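Local coordinates for protein porphyranase B (Zobellia galactanivorans, PDB 3JUU) that cleaves the sulfated red-algal polysaccharide porphyran at the linkages between beta-D-galactose and alpha-L-galactose-6-sulfate, as a family 16 glycoside hydrolase, at residues C137-E148 and T166-P177. Numbering follows the deposited sequence.
Sequences CDKRTTELDIQE and TMNSNTHSRNIP. With SO4 (sulfate ion), chain G.
T141, E143 and H172 bury the most surface where strands 141-145 and 166-174 pair antiparallel, sharing one face of the sheet with D145 and R174. E143, the probable nucleophile, stands with CG anti to its backbone N (chi1 177°) and runs on extended, alongside the H172 ring, whose CD2 lies 3.7 Å from E143 CD. Its OE1 takes two bonds from R174, 2.8 Å from NH2 and 2.9 Å from NH1, arriving from opposite faces of the carboxylate, which stands nearly perpendicular (85°) to the guanidinium. The same guanidinium has T141 CG2 over one face, while its NE and NH2 bind a sulfate ion, probably from the crystallisation liquor. A methionine in place of R174 would probably leave E143 OE1 without its charged mate and the carboxylate freer to turn. T141 OG1 accepts a bond from N175 ND2 at 2.8 Å, and that amide also reaches the sulfate. D145 OD2 meets the H172 ring at its edge, 3.0 Å from CD2, and S186 holds ND1. Beyond the classic bulge at I146 and Q147, opposite F125, Q147 grips the partner backbone through N168 N and T166 O, carrying the pairing to the probable proton donor E148. In this jelly-roll sandwich, strand 122-128 flanks 141-150 and strand 185-192 flanks 166-174, while L144, I146 and M167 pack against strands 202-210 and 213-218.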
loop_
_atom_site.group_PDB
_atom_site.type_symbol
_atom_site.label_atom_id
_atom_site.label_comp_id
_atom_site.label_asym_id
_atom_site.label_seq_id
_atom_site.Cartn_x
_atom_site.Cartn_y
_atom_site.Cartn_z
ATOM N N CYS A 137 0.283 17.170 -18.863
ATOM C CA CYS A 137 1.255 16.094 -18.534
ATOM C C CYS A 137 1.009 15.381 -17.175
ATOM O O CYS A 137 1.516 14.258 -16.978
ATOM C CB CYS A 137 2.666 16.677 -18.568
ATOM S SG CYS A 137 3.161 17.085 -20.307
ATOM N N ASP A 138 0.237 15.989 -16.286
ATOM C CA ASP A 138 -0.123 15.335 -15.005
ATOM C C ASP A 138 -1.009 14.120 -15.143
ATOM O O ASP A 138 -1.255 13.434 -14.165
ATOM C CB ASP A 138 -0.773 16.309 -14.034
ATOM C CG ASP A 138 0.191 17.428 -13.554
ATOM O OD1 ASP A 138 1.437 17.347 -13.750
ATOM O OD2 ASP A 138 -0.364 18.336 -12.963
ATOM N N LYS A 139 -1.443 13.787 -16.368
ATOM C CA LYS A 139 -2.177 12.543 -16.625
ATOM C C LYS A 139 -1.251 11.321 -16.548
ATOM O O LYS A 139 -1.724 10.187 -16.537
ATOM C CB LYS A 139 -2.841 12.602 -18.046
ATOM C CG LYS A 139 -4.036 13.625 -18.135
ATOM C CD LYS A 139 -4.704 13.531 -19.563
ATOM C CE LYS A 139 -5.281 14.847 -19.988
ATOM N NZ LYS A 139 -6.444 15.216 -19.034
ATOM N N ARG A 140 0.067 11.528 -16.590
ATOM C CA ARG A 140 1.055 10.430 -16.427
ATOM C C ARG A 140 0.834 9.874 -15.008
ATOM O O ARG A 140 0.265 10.534 -14.159
ATOM C CB ARG A 140 2.499 10.964 -16.529
ATOM C CG ARG A 140 2.819 11.976 -15.432
ATOM C CD ARG A 140 4.124 12.741 -15.804
ATOM N NE ARG A 140 4.398 13.839 -14.867
ATOM C CZ ARG A 140 5.093 13.769 -13.721
ATOM N NH1 ARG A 140 5.651 12.659 -13.301
ATOM N NH2 ARG A 140 5.217 14.858 -12.971
ATOM N N THR A 141 1.275 8.628 -14.800
ATOM C CA THR A 141 1.121 7.943 -13.522
ATOM C C THR A 141 2.389 8.055 -12.714
ATOM O O THR A 141 3.490 7.847 -13.256
ATOM C CB THR A 141 0.847 6.464 -13.785
ATOM O OG1 THR A 141 -0.404 6.405 -14.489
ATOM C CG2 THR A 141 0.694 5.692 -12.435
ATOM N N THR A 142 2.226 8.272 -11.420
ATOM C CA THR A 142 3.320 8.227 -10.485
ATOM C C THR A 142 2.746 7.325 -9.376
ATOM O O THR A 142 1.671 7.529 -8.877
ATOM C CB THR A 142 3.681 9.636 -9.869
ATOM O OG1 THR A 142 2.529 10.213 -9.212
ATOM C CG2 THR A 142 4.174 10.588 -10.899
ATOM N N GLU A 143 3.485 6.266 -9.046
ATOM C CA GLU A 143 3.061 5.335 -7.982
ATOM C C GLU A 143 4.219 5.198 -7.033
ATOM O O GLU A 143 5.339 4.937 -7.465
ATOM C CB GLU A 143 2.733 3.958 -8.632
ATOM C CG GLU A 143 2.353 2.885 -7.554
ATOM C CD GLU A 143 2.080 1.523 -8.231
ATOM O OE1 GLU A 143 1.954 1.439 -9.487
ATOM O OE2 GLU A 143 2.030 0.519 -7.482
ATOM N N LEU A 144 3.925 5.341 -5.734
ATOM C CA LEU A 144 4.938 5.247 -4.660
ATOM C C LEU A 144 4.494 4.074 -3.724
ATOM O O LEU A 144 3.583 4.186 -2.930
ATOM C CB LEU A 144 4.991 6.624 -3.909
ATOM C CG LEU A 144 6.253 6.916 -3.044
ATOM C CD1 LEU A 144 6.103 8.253 -2.337
ATOM C CD2 LEU A 144 6.539 5.773 -2.030
ATOM N N ASP A 145 5.156 2.931 -3.872
ATOM C CA ASP A 145 4.868 1.727 -3.045
ATOM C C ASP A 145 5.704 1.706 -1.775
ATOM O O ASP A 145 6.947 1.673 -1.822
ATOM C CB ASP A 145 5.154 0.482 -3.906
ATOM C CG ASP A 145 4.339 0.512 -5.190
ATOM O OD1 ASP A 145 3.079 0.555 -5.091
ATOM O OD2 ASP A 145 4.941 0.575 -6.276
ATOM N N ILE A 146 5.023 1.708 -0.634
ATOM C CA ILE A 146 5.725 1.845 0.603
ATOM C C ILE A 146 6.054 0.447 1.086
ATOM O O ILE A 146 7.217 0.125 1.449
ATOM C CB ILE A 146 4.899 2.670 1.629
ATOM C CG1 ILE A 146 4.567 3.988 1.032
ATOM C CG2 ILE A 146 5.640 2.747 3.030
ATOM C CD1 ILE A 146 3.446 4.652 1.669
ATOM N N GLN A 147 5.035 -0.455 1.080
ATOM C CA GLN A 147 5.330 -1.844 1.339
ATOM C C GLN A 147 4.431 -2.717 0.450
ATOM O O GLN A 147 3.215 -2.471 0.332
ATOM C CB GLN A 147 5.112 -2.200 2.841
ATOM C CG GLN A 147 5.029 -3.669 3.221
ATOM C CD GLN A 147 6.322 -4.462 2.967
ATOM O OE1 GLN A 147 7.060 -4.146 2.025
ATOM N NE2 GLN A 147 6.611 -5.492 3.801
ATOM N N GLU A 148 5.019 -3.723 -0.173
ATOM C CA GLU A 148 4.223 -4.780 -0.827
ATOM C C GLU A 148 4.786 -6.090 -0.312
ATOM O O GLU A 148 5.997 -6.263 -0.212
ATOM C CB GLU A 148 4.337 -4.752 -2.356
ATOM C CG GLU A 148 3.699 -3.514 -2.966
ATOM C CD GLU A 148 3.855 -3.477 -4.446
ATOM O OE1 GLU A 148 3.065 -4.226 -5.099
ATOM O OE2 GLU A 148 4.753 -2.712 -4.918
ATOM N N THR A 166 10.686 -9.148 3.701
ATOM C CA THR A 166 11.370 -7.918 3.393
ATOM C C THR A 166 10.373 -6.741 3.349
ATOM O O THR A 166 9.167 -6.919 3.117
ATOM C CB THR A 166 12.139 -8.079 2.058
ATOM O OG1 THR A 166 11.260 -8.697 1.134
ATOM C CG2 THR A 166 13.328 -9.099 2.203
ATOM N N MET A 167 10.879 -5.533 3.528
ATOM C CA MET A 167 10.134 -4.348 3.072
ATOM C C MET A 167 10.513 -4.098 1.616
ATOM O O MET A 167 11.671 -3.833 1.281
ATOM C CB MET A 167 10.495 -3.108 3.929
ATOM C CG MET A 167 9.615 -1.907 3.569
ATOM S SD MET A 167 10.135 -0.533 4.686
ATOM C CE MET A 167 9.219 0.828 4.022
ATOM N N ASN A 168 9.534 -4.200 0.734
ATOM C CA ASN A 168 9.716 -4.113 -0.686
ATOM C C ASN A 168 9.056 -2.818 -1.078
ATOM O O ASN A 168 7.809 -2.727 -1.032
ATOM C CB ASN A 168 8.902 -5.281 -1.297
ATOM C CG ASN A 168 9.487 -6.589 -0.889
ATOM O OD1 ASN A 168 10.675 -6.789 -1.053
ATOM N ND2 ASN A 168 8.684 -7.436 -0.267
ATOM N N SER A 169 9.876 -1.804 -1.429
ATOM C CA SER A 169 9.346 -0.461 -1.737
ATOM C C SER A 169 9.680 -0.149 -3.167
ATOM O O SER A 169 10.558 -0.837 -3.802
ATOM C CB SER A 169 10.016 0.594 -0.856
ATOM O OG SER A 169 9.823 0.262 0.553
ATOM N N ASN A 170 8.931 0.767 -3.760
ATOM C CA ASN A 170 9.127 1.030 -5.194
ATOM C C ASN A 170 8.637 2.385 -5.601
ATOM O O ASN A 170 7.885 3.063 -4.862
ATOM C CB ASN A 170 8.448 -0.095 -6.046
ATOM C CG ASN A 170 9.235 -0.430 -7.334
ATOM O OD1 ASN A 170 9.850 0.453 -7.934
ATOM N ND2 ASN A 170 9.160 -1.683 -7.781
ATOM N N THR A 171 9.096 2.853 -6.767
ATOM C CA THR A 171 8.570 4.158 -7.307
ATOM C C THR A 171 8.436 3.912 -8.809
ATOM O O THR A 171 9.339 3.354 -9.419
ATOM C CB THR A 171 9.521 5.396 -7.022
ATOM O OG1 THR A 171 10.828 5.084 -7.534
ATOM C CG2 THR A 171 9.669 5.719 -5.409
ATOM N N HIS A 172 7.302 4.246 -9.397
ATOM C CA HIS A 172 7.065 3.955 -10.789
ATOM C C HIS A 172 6.644 5.208 -11.511
ATOM O O HIS A 172 5.839 5.971 -10.978
ATOM C CB HIS A 172 5.887 2.973 -10.975
ATOM C CG HIS A 172 6.106 1.654 -10.319
ATOM N ND1 HIS A 172 6.972 0.713 -10.837
ATOM C CD2 HIS A 172 5.630 1.133 -9.159
ATOM C CE1 HIS A 172 6.940 -0.371 -10.081
ATOM N NE2 HIS A 172 6.139 -0.141 -9.056
ATOM N N SER A 173 7.104 5.323 -12.759
ATOM C CA SER A 173 6.603 6.356 -13.666
ATOM C C SER A 173 6.129 5.597 -14.915
ATOM O O SER A 173 6.889 4.816 -15.519
ATOM C CB SER A 173 7.745 7.330 -14.020
ATOM O OG SER A 173 7.343 8.078 -15.184
ATOM N N ARG A 174 4.890 5.818 -15.334
ATOM C CA ARG A 174 4.364 5.152 -16.548
ATOM C C ARG A 174 3.201 5.895 -17.165
ATOM O O ARG A 174 2.801 6.962 -16.613
ATOM C CB ARG A 174 3.942 3.712 -16.274
ATOM C CG ARG A 174 2.836 3.597 -15.134
ATOM C CD ARG A 174 2.322 2.135 -14.993
ATOM N NE ARG A 174 1.303 2.096 -13.953
ATOM C CZ ARG A 174 1.572 2.047 -12.654
ATOM N NH1 ARG A 174 2.842 1.969 -12.196
ATOM N NH2 ARG A 174 0.568 2.069 -11.820
ATOM N N ASN A 175 2.601 5.338 -18.253
ATOM C CA ASN A 175 1.429 6.030 -18.872
ATOM C C ASN A 175 1.719 7.483 -19.270
ATOM O O ASN A 175 0.881 8.426 -19.131
ATOM C CB ASN A 175 0.178 5.964 -17.988
ATOM C CG ASN A 175 -0.223 4.571 -17.648
ATOM O OD1 ASN A 175 -0.085 3.669 -18.474
ATOM N ND2 ASN A 175 -0.660 4.356 -16.386
ATOM N N ILE A 176 2.924 7.741 -19.773
ATOM C CA ILE A 176 3.268 9.141 -19.961
ATOM C C ILE A 176 2.712 9.644 -21.331
ATOM O O ILE A 176 2.957 8.976 -22.375
ATOM C CB ILE A 176 4.797 9.337 -19.926
ATOM C CG1 ILE A 176 5.342 8.979 -18.530
ATOM C CG2 ILE A 176 5.239 10.771 -20.361
ATOM C CD1 ILE A 176 6.680 8.389 -18.744
ATOM N N PRO A 177 1.970 10.781 -21.337
ATOM C CA PRO A 177 1.421 11.264 -22.626
ATOM C C PRO A 177 2.531 11.616 -23.613
ATOM O O PRO A 177 3.552 12.203 -23.230
ATOM C CB PRO A 177 0.671 12.554 -22.255
ATOM C CG PRO A 177 0.305 12.333 -20.771
ATOM C CD PRO A 177 1.486 11.584 -20.198
HETATM S S SO4 G . -2.478 1.919 -13.985
HETATM O O1 SO4 G . -3.073 0.647 -13.763
HETATM O O2 SO4 G . -2.165 2.611 -12.746
HETATM O O3 SO4 G . -1.341 1.709 -14.898
HETATM O O4 SO4 G . -3.543 2.788 -14.431
HETATM O O HOH W 1 5.299 9.794 -14.320
HETATM O O HOH W 2 7.125 -2.388 -3.688
HETATM O O HOH W 3 5.074 -2.329 -7.420
#